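Local coordinates for uncharacterized NTF2-like protein (Cytophaga hutchinsonii ATCC 33406, PDB 3F40), which is of unknown function but belongs to the SnoaL-like family of NTF2-like folds, whose curved sheet and packed helices often enclose a ligand pocket in relatives, at residues R9-E14 against Y92-G97; F35-P40 against T100-Y105; Y61-M66 against V73-D78. All coordinates share one frame; numbering follows the deposited sequence. Where two conformers were deposited one is given.

Contact 1: R9-E14 against Y92-G97; sequences RDLVLE and YHLEKG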
loop_
_atom_site.group_PDB
_atom_site.type_symbol
_atom_site.label_atom_id
_atom_site.label_comp_id
_atom_site.label_asym_id
_atom_site.label_seq_id
_atom_site.Cartn_x
_atom_site.Cartn_y
_atom_site.Cartn_z
ATOM N N ARG A 9 -7.283 15.426 -1.992
ATOM C CA ARG A 9 -7.031 14.487 -3.112
ATOM C C ARG A 9 -6.389 15.219 -4.279
ATOM O O ARG A 9 -5.491 14.712 -4.958
ATOM C CB ARG A 9 -8.315 13.771 -3.551
ATOM C CG ARG A 9 -8.802 12.716 -2.565
ATOM N N ASP A 10 -6.827 16.447 -4.492
ATOM C CA ASP A 10 -6.182 17.319 -5.492
ATOM C C ASP A 10 -4.736 17.570 -5.136
ATOM O O ASP A 10 -3.846 17.529 -5.977
ATOM C CB ASP A 10 -6.910 18.651 -5.594
ATOM C CG ASP A 10 -8.307 18.556 -6.172
ATOM O OD1 ASP A 10 -8.512 17.861 -7.160
ATOM O OD2 ASP A 10 -9.220 19.258 -5.688
ATOM N N LEU A 11 -4.425 17.833 -3.863
ATOM C CA LEU A 11 -3.004 18.055 -3.470
ATOM C C LEU A 11 -2.106 16.909 -3.795
ATOM O O LEU A 11 -0.963 17.062 -4.272
ATOM C CB LEU A 11 -2.841 18.247 -1.972
ATOM C CG LEU A 11 -3.376 19.532 -1.383
ATOM C CD1 LEU A 11 -3.300 19.511 0.156
ATOM C CD2 LEU A 11 -2.634 20.757 -1.924
ATOM N N VAL A 12 -2.586 15.717 -3.499
ATOM C CA VAL A 12 -1.721 14.580 -3.767
ATOM C C VAL A 12 -1.516 14.398 -5.260
ATOM O O VAL A 12 -0.393 14.175 -5.730
ATOM C CB VAL A 12 -2.221 13.286 -3.085
ATOM C CG1 VAL A 12 -1.392 12.091 -3.506
ATOM C CG2 VAL A 12 -2.217 13.471 -1.540
ATOM N N LEU A 13 -2.591 14.514 -6.020
ATOM C CA LEU A 13 -2.457 14.346 -7.471
ATOM C C LEU A 13 -1.610 15.450 -8.092
ATOM O O LEU A 13 -0.905 15.203 -9.077
ATOM C CB LEU A 13 -3.826 14.228 -8.119
ATOM C CG LEU A 13 -4.517 12.929 -7.744
ATOM C CD1 LEU A 13 -5.866 12.805 -8.487
ATOM C CD2 LEU A 13 -3.657 11.677 -8.003
ATOM N N GLU A 14 -1.722 16.649 -7.558
ATOM C CA GLU A 14 -0.879 17.752 -8.034
ATOM C C GLU A 14 0.580 17.475 -7.738
ATOM O O GLU A 14 1.451 17.777 -8.545
ATOM C CB GLU A 14 -1.263 19.058 -7.389
ATOM C CG GLU A 14 -2.583 19.570 -7.841
ATOM C CD GLU A 14 -2.997 20.808 -7.137
ATOM O OE1 GLU A 14 -2.228 21.257 -6.191
ATOM O OE2 GLU A 14 -4.109 21.266 -7.526
ATOM N N TYR A 92 0.288 8.713 1.939
ATOM C CA TYR A 92 0.508 10.133 2.148
ATOM C C TYR A 92 -0.385 10.623 3.282
ATOM O O TYR A 92 -1.608 10.389 3.253
ATOM C CB TYR A 92 0.179 10.921 0.858
ATOM C CG TYR A 92 1.004 10.551 -0.328
ATOM C CD1 TYR A 92 0.739 9.409 -1.061
ATOM C CD2 TYR A 92 2.037 11.343 -0.741
ATOM C CE1 TYR A 92 1.551 9.035 -2.120
ATOM C CE2 TYR A 92 2.861 10.967 -1.804
ATOM C CZ TYR A 92 2.621 9.799 -2.478
ATOM O OH TYR A 92 3.432 9.399 -3.510
ATOM N N HIS A 93 0.218 11.331 4.237
ATOM C CA HIS A 93 -0.550 11.946 5.321
ATOM C C HIS A 93 -0.573 13.458 5.091
ATOM O O HIS A 93 0.462 14.037 4.749
ATOM C CB HIS A 93 0.084 11.643 6.680
ATOM C CG HIS A 93 -0.754 12.069 7.835
ATOM N ND1 HIS A 93 -1.852 11.351 8.249
ATOM C CD2 HIS A 93 -0.645 13.132 8.673
ATOM C CE1 HIS A 93 -2.391 11.962 9.293
ATOM N NE2 HIS A 93 -1.699 13.060 9.544
ATOM N N LEU A 94 -1.733 14.045 5.294
ATOM C CA LEU A 94 -1.927 15.495 5.086
ATOM C C LEU A 94 -2.483 16.131 6.320
ATOM O O LEU A 94 -3.370 15.590 7.012
ATOM C CB LEU A 94 -2.879 15.730 3.919
ATOM C CG LEU A 94 -2.315 15.154 2.588
ATOM C CD1 LEU A 94 -2.914 13.791 2.299
ATOM C CD2 LEU A 94 -2.517 16.097 1.390
ATOM N N GLU A 95 -1.955 17.311 6.577
ATOM C CA GLU A 95 -2.432 18.137 7.668
ATOM C C GLU A 95 -2.253 19.555 7.248
ATOM O O GLU A 95 -1.258 19.931 6.658
ATOM C CB GLU A 95 -1.653 17.920 8.951
ATOM C CG GLU A 95 -1.857 16.532 9.481
ATOM C CD GLU A 95 -1.351 16.288 10.870
ATOM O OE1 GLU A 95 -0.786 17.206 11.503
ATOM O OE2 GLU A 95 -1.563 15.157 11.352
ATOM N N LYS A 96 -3.199 20.387 7.623
ATOM C CA LYS A 96 -3.082 21.840 7.409
ATOM C C LYS A 96 -2.766 22.217 5.968
ATOM O O LYS A 96 -2.063 23.175 5.691
ATOM C CB LYS A 96 -2.050 22.437 8.364
ATOM C CG LYS A 96 -2.378 22.228 9.800
ATOM C CD LYS A 96 -1.333 22.854 10.708
ATOM C CE LYS A 96 -1.696 22.725 12.161
ATOM N NZ LYS A 96 -1.763 21.306 12.609
ATOM N N GLY A 97 -3.359 21.471 5.043
ATOM C CA GLY A 97 -3.234 21.776 3.643
ATOM C C GLY A 97 -1.920 21.438 3.023
ATOM O O GLY A 97 -1.617 21.915 1.922
#

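Contact 2: F35-P40 against T100-Y105; sequences FTFNGP and TSLHVY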
loop_
_atom_site.group_PDB
_atom_site.type_symbol
_atom_site.label_atom_id
_atom_site.label_comp_id
_atom_site.label_asym_id
_atom_site.label_seq_id
_atom_site.Cartn_x
_atom_site.Cartn_y
_atom_site.Cartn_z
ATOM N N PHE A 35 8.306 17.698 6.466
ATOM C CA PHE A 35 7.878 16.448 5.813
ATOM C C PHE A 35 8.875 15.343 6.095
ATOM O O PHE A 35 10.092 15.557 6.055
ATOM C CB PHE A 35 7.810 16.716 4.322
ATOM C CG PHE A 35 7.717 15.490 3.439
ATOM C CD1 PHE A 35 6.491 14.940 3.123
ATOM C CD2 PHE A 35 8.872 14.912 2.900
ATOM C CE1 PHE A 35 6.417 13.862 2.285
ATOM C CE2 PHE A 35 8.792 13.825 2.072
ATOM C CZ PHE A 35 7.559 13.316 1.748
ATOM N N THR A 36 8.350 14.156 6.350
ATOM C CA THR A 36 9.180 12.982 6.415
ATOM C C THR A 36 8.869 11.987 5.323
ATOM O O THR A 36 7.749 11.868 4.876
ATOM C CB THR A 36 9.041 12.258 7.771
ATOM O OG1 THR A 36 7.714 11.751 7.927
ATOM C CG2 THR A 36 9.376 13.208 8.936
ATOM N N PHE A 37 9.920 11.295 4.933
ATOM C CA PHE A 37 9.859 10.185 3.989
ATOM C C PHE A 37 10.363 8.916 4.641
ATOM O O PHE A 37 11.414 8.929 5.288
ATOM C CB PHE A 37 10.726 10.448 2.750
ATOM C CG PHE A 37 10.800 9.278 1.831
ATOM C CD1 PHE A 37 9.753 9.013 0.943
ATOM C CD2 PHE A 37 11.884 8.419 1.849
ATOM C CE1 PHE A 37 9.802 7.912 0.100
ATOM C CE2 PHE A 37 11.927 7.316 1.009
ATOM C CZ PHE A 37 10.898 7.076 0.149
ATOM N N ASN A 38 9.644 7.819 4.428
ATOM C CA ASN A 38 10.091 6.477 4.761
ATOM C C ASN A 38 9.834 5.556 3.611
ATOM O O ASN A 38 8.731 5.468 3.100
ATOM C CB ASN A 38 9.377 5.943 5.954
ATOM C CG ASN A 38 9.902 6.470 7.180
ATOM O OD1 ASN A 38 10.770 5.836 7.855
ATOM N ND2 ASN A 38 9.423 7.610 7.541
ATOM N N GLY A 39 10.874 4.851 3.217
ATOM C CA GLY A 39 10.773 3.858 2.175
ATOM C C GLY A 39 11.662 2.685 2.505
ATOM O O GLY A 39 12.382 2.705 3.526
ATOM N N PRO A 40 11.659 1.677 1.638
ATOM C CA PRO A 40 12.482 0.488 1.899
ATOM C C PRO A 40 13.967 0.779 2.088
ATOM O O PRO A 40 14.702 0.040 2.790
ATOM C CB PRO A 40 12.310 -0.325 0.627
ATOM C CG PRO A 40 11.092 0.127 0.003
ATOM C CD PRO A 40 10.799 1.531 0.456
ATOM N N THR A 100 2.473 15.933 5.000
ATOM C CA THR A 100 3.420 15.910 6.108
ATOM C C THR A 100 4.289 14.647 6.131
ATOM O O THR A 100 5.340 14.643 6.743
ATOM C CB THR A 100 2.718 16.071 7.465
ATOM O OG1 THR A 100 1.837 14.988 7.646
ATOM C CG2 THR A 100 1.948 17.421 7.553
ATOM N N SER A 101 3.853 13.595 5.449
ATOM C CA SER A 101 4.644 12.377 5.364
ATOM C C SER A 101 4.255 11.530 4.190
ATOM O O SER A 101 3.127 11.536 3.753
ATOM C CB SER A 101 4.499 11.537 6.637
ATOM O OG SER A 101 3.202 11.055 6.843
ATOM N N LEU A 102 5.235 10.731 3.791
ATOM C CA LEU A 102 5.058 9.650 2.808
ATOM C C LEU A 102 5.749 8.408 3.354
ATOM O O LEU A 102 6.898 8.477 3.778
ATOM C CB LEU A 102 5.676 10.036 1.469
ATOM C CG LEU A 102 5.759 8.931 0.410
ATOM C CD1 LEU A 102 4.393 8.296 0.082
ATOM C CD2 LEU A 102 6.381 9.476 -0.864
ATOM N N HIS A 103 5.016 7.302 3.359
ATOM C CA HIS A 103 5.558 5.991 3.577
ATOM C C HIS A 103 5.283 5.176 2.326
ATOM O O HIS A 103 4.116 5.036 1.963
ATOM C CB HIS A 103 4.850 5.316 4.747
ATOM C CG HIS A 103 5.178 5.901 6.065
ATOM N ND1 HIS A 103 4.681 7.122 6.476
ATOM C CD2 HIS A 103 5.939 5.434 7.081
ATOM C CE1 HIS A 103 5.146 7.388 7.694
ATOM N NE2 HIS A 103 5.915 6.378 8.078
ATOM N N VAL A 104 6.335 4.713 1.657
ATOM C CA VAL A 104 6.158 3.953 0.412
ATOM C C VAL A 104 6.595 2.506 0.634
ATOM O O VAL A 104 7.578 2.230 1.302
ATOM C CB VAL A 104 6.875 4.656 -0.797
ATOM C CG1 VAL A 104 8.361 4.662 -0.655
ATOM C CG2 VAL A 104 6.434 4.032 -2.106
ATOM N N TYR A 105 5.800 1.617 0.077
ATOM C CA TYR A 105 5.916 0.172 0.273
ATOM C C TYR A 105 6.192 -0.521 -1.045
ATOM O O TYR A 105 5.388 -0.428 -1.953
ATOM C CB TYR A 105 4.626 -0.409 0.854
ATOM C CG TYR A 105 4.164 0.161 2.150
ATOM C CD1 TYR A 105 3.452 1.339 2.191
ATOM C CD2 TYR A 105 4.407 -0.503 3.336
ATOM C CE1 TYR A 105 3.005 1.850 3.395
ATOM C CE2 TYR A 105 3.951 -0.021 4.523
ATOM C CZ TYR A 105 3.259 1.183 4.552
ATOM O OH TYR A 105 2.763 1.663 5.741
HETATM O O HOH W 1 7.447 9.323 6.593
#

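Contact 3: Y61-M66 against V73-D78; sequences YVVHKM and VCLIYD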
loop_
_atom_site.group_PDB
_atom_site.type_symbol
_atom_site.label_atom_id
_atom_site.label_comp_id
_atom_site.label_asym_id
_atom_site.label_seq_id
_atom_site.Cartn_x
_atom_site.Cartn_y
_atom_site.Cartn_z
ATOM N N TYR A 61 5.701 8.226 -12.139
ATOM C CA TYR A 61 4.625 7.497 -11.476
ATOM C C TYR A 61 3.431 7.307 -12.384
ATOM O O TYR A 61 2.994 8.263 -13.045
ATOM C CB TYR A 61 4.157 8.281 -10.235
ATOM C CG TYR A 61 5.266 8.579 -9.264
ATOM C CD1 TYR A 61 6.135 9.622 -9.490
ATOM C CD2 TYR A 61 5.454 7.806 -8.132
ATOM C CE1 TYR A 61 7.183 9.897 -8.615
ATOM C CE2 TYR A 61 6.486 8.069 -7.245
ATOM C CZ TYR A 61 7.342 9.126 -7.506
ATOM O OH TYR A 61 8.420 9.435 -6.701
ATOM N N VAL A 62 2.896 6.103 -12.384
ATOM C CA VAL A 62 1.649 5.860 -13.048
ATOM C C VAL A 62 0.696 5.375 -11.979
ATOM O O VAL A 62 0.877 4.293 -11.417
ATOM C CB VAL A 62 1.757 4.816 -14.156
ATOM C CG1 VAL A 62 0.379 4.521 -14.704
ATOM C CG2 VAL A 62 2.741 5.269 -15.280
ATOM N N VAL A 63 -0.313 6.196 -11.719
ATOM C CA VAL A 63 -1.270 5.919 -10.656
ATOM C C VAL A 63 -2.404 5.023 -11.196
ATOM O O VAL A 63 -3.111 5.385 -12.167
ATOM C CB VAL A 63 -1.884 7.214 -10.076
ATOM C CG1 VAL A 63 -2.924 6.873 -9.010
ATOM C CG2 VAL A 63 -0.814 8.143 -9.491
ATOM N N HIS A 64 -2.562 3.866 -10.569
ATOM C CA HIS A 64 -3.596 2.885 -10.928
ATOM C C HIS A 64 -4.822 2.977 -10.049
ATOM O O HIS A 64 -5.937 2.758 -10.509
ATOM C CB HIS A 64 -3.027 1.482 -10.886
ATOM C CG HIS A 64 -2.034 1.251 -11.968
ATOM N ND1 HIS A 64 -0.720 0.925 -11.735
ATOM C CD2 HIS A 64 -2.169 1.352 -13.309
ATOM C CE1 HIS A 64 -0.093 0.808 -12.892
ATOM N NE2 HIS A 64 -0.948 1.072 -13.861
ATOM N N LYS A 65 -4.637 3.284 -8.776
ATOM C CA LYS A 65 -5.747 3.386 -7.812
ATOM C C LYS A 65 -5.419 4.420 -6.786
ATOM O O LYS A 65 -4.254 4.619 -6.441
ATOM C CB LYS A 65 -6.004 2.052 -7.115
ATOM C CG LYS A 65 -6.380 0.940 -8.047
ATOM C CD LYS A 65 -6.474 -0.379 -7.319
ATOM C CE LYS A 65 -6.680 -1.568 -8.280
ATOM N NZ LYS A 65 -8.015 -1.637 -8.920
HETATM N N MSE A 66 -6.456 5.093 -6.321
HETATM C CA MSE A 66 -6.327 6.092 -5.282
HETATM C C MSE A 66 -7.410 5.868 -4.257
HETATM O O MSE A 66 -8.595 5.680 -4.603
HETATM C CB MSE A 66 -6.456 7.470 -5.895
HETATM C CG MSE A 66 -6.415 8.595 -4.900
HETATM SE SE MSE A 66 -6.313 10.242 -5.815
HETATM C CE MSE A 66 -5.587 11.206 -4.433
ATOM N N VAL A 73 -4.138 9.529 2.276
ATOM C CA VAL A 73 -4.336 9.115 0.899
ATOM C C VAL A 73 -3.372 7.992 0.588
ATOM O O VAL A 73 -2.198 8.069 0.917
ATOM C CB VAL A 73 -4.147 10.308 -0.100
ATOM C CG1 VAL A 73 -4.100 9.812 -1.562
ATOM C CG2 VAL A 73 -5.241 11.339 0.121
ATOM N N CYS A 74 -3.874 6.921 -0.010
ATOM C CA CYS A 74 -3.002 5.835 -0.448
ATOM C C CYS A 74 -3.108 5.616 -1.947
ATOM O O CYS A 74 -4.186 5.371 -2.481
ATOM C CB CYS A 74 -3.310 4.536 0.308
ATOM S SG CYS A 74 -1.958 3.329 0.195
ATOM N N LEU A 75 -1.956 5.676 -2.602
ATOM C CA LEU A 75 -1.858 5.462 -4.035
ATOM C C LEU A 75 -1.264 4.102 -4.327
ATOM O O LEU A 75 -0.296 3.689 -3.702
ATOM C CB LEU A 75 -0.964 6.511 -4.715
ATOM C CG LEU A 75 -1.373 7.980 -4.525
ATOM C CD1 LEU A 75 -0.405 8.920 -5.300
ATOM C CD2 LEU A 75 -2.789 8.246 -4.926
ATOM N N ILE A 76 -1.843 3.410 -5.298
ATOM C CA ILE A 76 -1.290 2.224 -5.894
ATOM C C ILE A 76 -0.738 2.682 -7.233
ATOM O O ILE A 76 -1.467 3.148 -8.100
ATOM C CB ILE A 76 -2.365 1.145 -6.111
ATOM C CG1 ILE A 76 -3.036 0.761 -4.792
ATOM C CG2 ILE A 76 -1.800 -0.091 -6.790
ATOM C CD1 ILE A 76 -2.105 0.204 -3.732
ATOM N N TYR A 77 0.576 2.595 -7.368
ATOM C CA TYR A 77 1.230 3.129 -8.534
ATOM C C TYR A 77 2.479 2.360 -8.927
ATOM O O TYR A 77 3.127 1.709 -8.118
ATOM C CB TYR A 77 1.530 4.624 -8.363
ATOM C CG TYR A 77 2.241 5.150 -7.097
ATOM C CD1 TYR A 77 2.921 4.337 -6.214
ATOM C CD2 TYR A 77 2.247 6.504 -6.849
ATOM C CE1 TYR A 77 3.539 4.869 -5.074
ATOM C CE2 TYR A 77 2.857 7.063 -5.750
ATOM C CZ TYR A 77 3.507 6.242 -4.853
ATOM O OH TYR A 77 4.132 6.799 -3.739
ATOM N N ASP A 78 2.803 2.462 -10.218
ATOM C CA ASP A 78 4.058 1.936 -10.736
ATOM C C ASP A 78 5.038 3.100 -10.705
ATOM O O ASP A 78 4.715 4.221 -11.161
ATOM C CB ASP A 78 3.907 1.384 -12.143
ATOM C CG ASP A 78 3.127 0.100 -12.190
ATOM O OD1 ASP A 78 2.976 -0.595 -11.172
ATOM O OD2 ASP A 78 2.684 -0.240 -13.300
HETATM O O HOH W 2 0.785 -0.122 -9.700
#

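Contact 1: R9-E14 against Y92-G97
Over one face of the Tyr-92 ring sits Val-12, whose CG1 methyl lies 4.3 Å from the ring centroid and only 12° off the ring normal, a CH-pi contact. At its rim the ring carries a hydroxyl that hydrogen-bonds the hydroxyl of Tyr-77, so a tyrosine here gives the helix an apolar face while its polar end is satisfied elsewhere. The other flat group, the imidazole of His-93, leaves its strand away from the helix: Glu-95 OE2 lies in the ring plane at its edge, 2.8 Å from His-93 NE2, and Asp-72 bonds ND1, which together fix the rotation of the ring.

Val-12 splits its two methyls between two partners. With CG1 anti to the backbone N (chi1 174°) and turned to Tyr-92, CG2 is sent to Leu-94 and comes 3.9 Å from Leu-94 CD1. Leu-94 also meets Leu-11; the two side chains run antiparallel past one another, Leu-11 CD1 lying 3.7 Å from Leu-94 CD2 in one of the two conformers of Leu-11. There Leu-11 CD1 also lies 3.4 Å from Gly-97 O, in the turn between strands 84-95 and 98-105, where a positive phi suits glycine.

No hydrogen bond links 9-14 to 92-97. Branched aliphatic groups and one aromatic face do the work, so between these two segments the attraction is apolar packing and the CH-pi contact.

Contact 2: F35-P40 against T100-Y105
Leu-102 O is gripped from two directions: Asn-38 N donates to it at 2.9 Å and water 1 at 3.0 Å. The same water reaches Thr-36 OG1 at 2.8 Å and accepts from Asn-38 ND2, also at 2.8 Å, tying two side chains of one strand to a carbonyl of the other. It rests over one face of the His-103 ring, toward the rim. Threonine and asparagine suit these places because each offers a polar group beside the ladder on the face where Ser-101 and His-103 also project.

Asn-38 and His-103 project together from the sheet, amide and ring almost parallel (7°), with Asn-38 CB 3.7 Å from His-103 CD2. The two strands, 35-39 and 98-105, are the parallel pair of the otherwise antiparallel mixed NTF2-like sheet. Thr-36 and Asn-38 each give an N-H and take one, in bonds with Thr-100 O, Leu-102 and Val-104 N.

The opposite face is apolar. Phe-37 sets its ring edge against Leu-102, CD1 lying 3.9 Å from Leu-102 CD2, and the ring is stacked with Tyr-50. Val-104 places CG1 between its backbone N and carbonyl carbon (chi1 67°), which brings that methyl 3.6 Å from Phe-37 CZ. Phe-35 leans forward along the partner strand, its CZ 3.8 Å from Leu-102 CB. Gly-39 suits its place because a beta carbon there would collide with Phe-37 CZ.

Thus the two faces differ in chemistry: one side of the pairing is held by a water-linked polar group, the other by aromatic and aliphatic packing, with the regular backbone bonds between them fixing the register.

Contact 3: Y61-M66 against V73-D78
A classic beta bulge interrupts the hairpin of strands 60-69 and 72-81: His-64 and Lys-65 both face Ile-76. Ile-76 O accepts from both, at 2.8 Å from His-64 N and 3.2 Å from Lys-65 N, the second bond lying in the carbonyl plane on a lone pair. Ile-76 N returns a bond to Lys-65 O, and farther along Val-62 and Asp-78 exchange a backbone pair.

At the bulge the ring of His-64 meets Asp-78. The ring presents its edge, CE1 lying 3.0 Å from Asp-78 OD2, with ring and carboxylate planes 73° apart. Water 2 bridges the pair, 2.7 Å from His-64 ND1 and donating to Asp-78 OD1 at the same distance. Were Asp-78 replaced by alanine, water 2 would probably lose this acceptor and the imidazole of His-64 its carboxylate neighbour, leaving the ring freer to turn.

In this antiparallel hairpin, at one end of the curved NTF2-like sheet, the faces serve different neighbours. Lys-65 and Ile-76 project toward the second subunit, where the ammonium of Lys-65 forms a salt bridge with Asp-72 of that chain; a long side chain suits such a reach. Tyr-61, Met-66 and Leu-75 instead touch helix 8-20, so apolar bulk is fitting there.

Tyr-77 holds CG between its backbone N and carbonyl carbon (chi1 50°), laying its ring beside Tyr-61, whose CD2 sits over one face of the Tyr-77 ring, 3.6 Å from Tyr-77 CE2. The rings meet obliquely, with planes at 45°. Selenomethionine Met-66 runs extended along Leu-75, its CG 3.6 Å from Leu-75 CD2, and brings its terminal CE to within 3.5 Å of Val-73 CG1.

All three contacts draw on one curved sheet, and their centres lie about 14 Å from one another. Contact 1 joins contact 2 through neighbouring strands: His-93 O lies 2.8 Å from Thr-100 N, where Thr-100 and Ser-101 form a classic bulge opposite His-93. Contact 1 meets contact 3 through Tyr-92 OH and Tyr-77 OH, 2.7 Å apart, while Leu-13 CD2 rests 3.7 Å from the selenium of Met-66. Contacts 2 and 3 touch more lightly, Val-104 CG2 being 4.0 Å from Tyr-77 OH, and both reach the second subunit. The tyrosine pair thus lies where the three approach, on the sheet face that in relatives often lines a ligand pocket.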